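Side-chain contact in glutathione S-transferase (Burkholderia glumae, PDB 4ISD), which probably transfers glutathione to electrophilic substrates, as glutathione S-transferases do: residues Gln108-Ile111 with Arg112-Met116. Residues are numbered along the deposited sequence; the frame is centred on the assembly and turned at random.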
ATOM      1  N   GLN A 108      -5.673  -4.335   2.009  1.00 31.83           N
ATOM      2  CA  GLN A 108      -4.352  -4.600   1.409  1.00 31.86           C
ATOM      3  C   GLN A 108      -3.219  -3.786   2.037  1.00 35.75           C
ATOM      4  O   GLN A 108      -2.166  -4.324   2.366  1.00 44.25           O
ATOM      5  CB  GLN A 108      -4.378  -4.345  -0.104  1.00 31.17           C
ATOM      6  CG  GLN A 108      -5.226  -5.345  -0.879  1.00 34.71           C
ATOM      7  CD  GLN A 108      -4.719  -5.551  -2.286  1.00 38.40           C
ATOM      8  OE1 GLN A 108      -4.939  -4.707  -3.164  1.00 43.39           O
ATOM      9  NE2 GLN A 108      -4.014  -6.672  -2.513  1.00 28.75           N
ATOM     10  N   ALA A 109      -3.436  -2.488   2.197  1.00 34.16           N
ATOM     11  CA  ALA A 109      -2.408  -1.607   2.751  1.00 38.24           C
ATOM     12  C   ALA A 109      -2.178  -1.903   4.225  1.00 36.80           C
ATOM     13  O   ALA A 109      -1.043  -1.853   4.724  1.00 38.13           O
ATOM     14  CB  ALA A 109      -2.805  -0.139   2.567  1.00 28.52           C
ATOM     15  N   TRP A 110      -3.267  -2.185   4.929  1.00 35.43           N
ATOM     16  CA  TRP A 110      -3.171  -2.431   6.353  1.00 40.03           C
ATOM     17  C   TRP A 110      -2.302  -3.653   6.562  1.00 33.21           C
ATOM     18  O   TRP A 110      -1.322  -3.613   7.314  1.00 29.98           O
ATOM     19  CB  TRP A 110      -4.549  -2.659   6.959  1.00 45.35           C
ATOM     20  CG  TRP A 110      -4.530  -2.699   8.455  1.00 49.68           C
ATOM     21  CD1 TRP A 110      -3.620  -2.099   9.290  1.00 45.37           C
ATOM     22  CD2 TRP A 110      -5.451  -3.397   9.300  1.00 49.15           C
ATOM     23  NE1 TRP A 110      -3.932  -2.376  10.604  1.00 46.43           N
ATOM     24  CE2 TRP A 110      -5.052  -3.167  10.632  1.00 53.79           C
ATOM     25  CE3 TRP A 110      -6.583  -4.170   9.057  1.00 42.19           C
ATOM     26  CZ2 TRP A 110      -5.752  -3.700  11.717  1.00 57.45           C
ATOM     27  CZ3 TRP A 110      -7.267  -4.692  10.130  1.00 53.45           C
ATOM     28  CH2 TRP A 110      -6.850  -4.458  11.447  1.00 54.52           C
ATOM     29  N   ILE A 111      -2.663  -4.729   5.867  1.00 31.85           N
ATOM     30  CA  ILE A 111      -1.926  -5.984   5.941  1.00 35.87           C
ATOM     31  C   ILE A 111      -0.440  -5.756   5.681  1.00 35.71           C
ATOM     32  O   ILE A 111       0.418  -6.205   6.441  1.00 43.04           O
ATOM     33  CB  ILE A 111      -2.501  -6.996   4.940  1.00 37.77           C
ATOM     34  CG1 ILE A 111      -3.841  -7.518   5.462  1.00 40.03           C
ATOM     35  CG2 ILE A 111      -1.522  -8.129   4.699  1.00 30.63           C
ATOM     36  CD1 ILE A 111      -4.631  -8.281   4.447  1.00 41.09           C
ATOM     37  N   ARG A 112      -0.143  -5.002   4.634  1.00 31.45           N
ATOM     38  CA  ARG A 112       1.226  -4.793   4.223  1.00 26.48           C
ATOM     39  C   ARG A 112       2.023  -3.831   5.113  1.00 38.29           C
ATOM     40  O   ARG A 112       3.246  -3.730   4.953  1.00 36.84           O
ATOM     41  CB  ARG A 112       1.231  -4.272   2.790  1.00 31.10           C
ATOM     42  CG  ARG A 112       0.884  -5.314   1.746  1.00 25.10           C
ATOM     43  CD  ARG A 112       0.550  -4.696   0.403  1.00 25.28           C
ATOM     44  NE  ARG A 112       0.330  -5.726  -0.603  1.00 40.91           N
ATOM     45  CZ  ARG A 112      -0.748  -6.514  -0.659  1.00 38.27           C
ATOM     46  NH1 ARG A 112      -1.728  -6.392   0.247  1.00 30.79           N
ATOM     47  NH2 ARG A 112      -0.844  -7.433  -1.621  1.00 40.11           N
ATOM     48  N   SER A 113       1.361  -3.116   6.033  1.00 33.44           N
ATOM     49  CA  SER A 113       2.059  -2.075   6.809  1.00 36.76           C
ATOM     50  C   SER A 113       1.857  -2.134   8.331  1.00 42.97           C
ATOM     51  O   SER A 113       2.296  -1.237   9.055  1.00 42.32           O
ATOM     52  CB  SER A 113       1.649  -0.685   6.322  1.00 34.83           C
ATOM     53  OG  SER A 113       0.275  -0.454   6.590  1.00 38.96           O
ATOM     54  N   ASP A 114       1.161  -3.157   8.807  1.00 40.09           N
ATOM     55  CA  ASP A 114       0.976  -3.344  10.238  1.00 47.49           C
ATOM     56  C   ASP A 114       1.362  -4.781  10.559  1.00 54.78           C
ATOM     57  O   ASP A 114       1.836  -5.508   9.676  1.00 58.72           O
ATOM     58  CB  ASP A 114      -0.486  -3.097  10.616  1.00 47.66           C
ATOM     59  CG  ASP A 114      -0.640  -2.358  11.936  1.00 56.96           C
ATOM     60  OD1 ASP A 114       0.359  -2.204  12.672  1.00 59.63           O
ATOM     61  OD2 ASP A 114      -1.775  -1.930  12.238  1.00 61.25           O
ATOM     62  N   PHE A 115       1.167  -5.179  11.814  1.00 55.52           N
ATOM     63  CA  PHE A 115       1.301  -6.582  12.228  1.00 57.66           C
ATOM     64  C   PHE A 115       2.751  -7.059  12.248  1.00 66.28           C
ATOM     65  O   PHE A 115       3.019  -8.260  12.261  1.00 69.07           O
ATOM     66  CB  PHE A 115       0.456  -7.509  11.341  1.00 43.65           C
ATOM     67  CG  PHE A 115      -0.982  -7.097  11.229  1.00 42.94           C
ATOM     68  CD1 PHE A 115      -1.821  -7.137  12.337  1.00 45.65           C
ATOM     69  CD2 PHE A 115      -1.503  -6.676  10.015  1.00 46.04           C
ATOM     70  CE1 PHE A 115      -3.162  -6.766  12.236  1.00 45.99           C
ATOM     71  CE2 PHE A 115      -2.848  -6.298   9.901  1.00 46.16           C
ATOM     72  CZ  PHE A 115      -3.676  -6.346  11.013  1.00 45.09           C
ATOM     73  N   MET A 116       3.679  -6.111  12.257  1.00 70.69           N
ATOM     74  CA  MET A 116       5.102  -6.434  12.293  1.00 72.13           C
ATOM     75  C   MET A 116       5.516  -7.361  13.455  1.00 77.47           C
ATOM     76  O   MET A 116       6.221  -8.348  13.224  1.00 79.57           O
ATOM     77  CB  MET A 116       5.953  -5.158  12.251  1.00 68.24           C
ATOM     78  CG  MET A 116       5.581  -4.219  11.114  1.00 66.54           C
ATOM     79  SD  MET A 116       5.715  -5.006   9.493  1.00108.23           S
ATOM     80  CE  MET A 116       5.247  -3.663   8.405  1.00 92.04           C
TER
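The side chain of Arg112 lies alongside that of Gln108, one turn earlier and pointing the same way, where helix 98-113 of the all-helical C-terminal domain of a glutathione S-transferase runs out, a helix end using its own carbonyls to position side chains. From CB through CG to CD the arginine passes the oxygen of Gln108, Arg112 CG coming within 3.3 Å of Gln108 O. Extended as far as NE, the chain hydrogen-bonds through that nitrogen to the bound glutathione; beyond it Arg112 NH1 donates to Gln108 O at 3.0 Å. This oxygen also accepts the helical bond from Arg112 N, and the two donors arrive from opposite faces of the carbonyl plane. Asp172 of helix 168-177 forms a salt bridge with NH1 and a hydrogen bond with Gln108 NE2, while NH2 hydrogen-bonds to Ser74, so all three guanidinium nitrogens are engaged and the charge is probably balanced in part. At the next residue, Ser113 OG (chi1 66°) donates to Ala109 O at 2.7 Å and meets Arg60 of the second subunit. Past the helix, Phe115 CZ sits over one face of Trp110, the ring planes 50° apart. At that indole's edge, Trp110 NE1 donates to the anti lone pair of Asp114 OD2 at 2.7 Å.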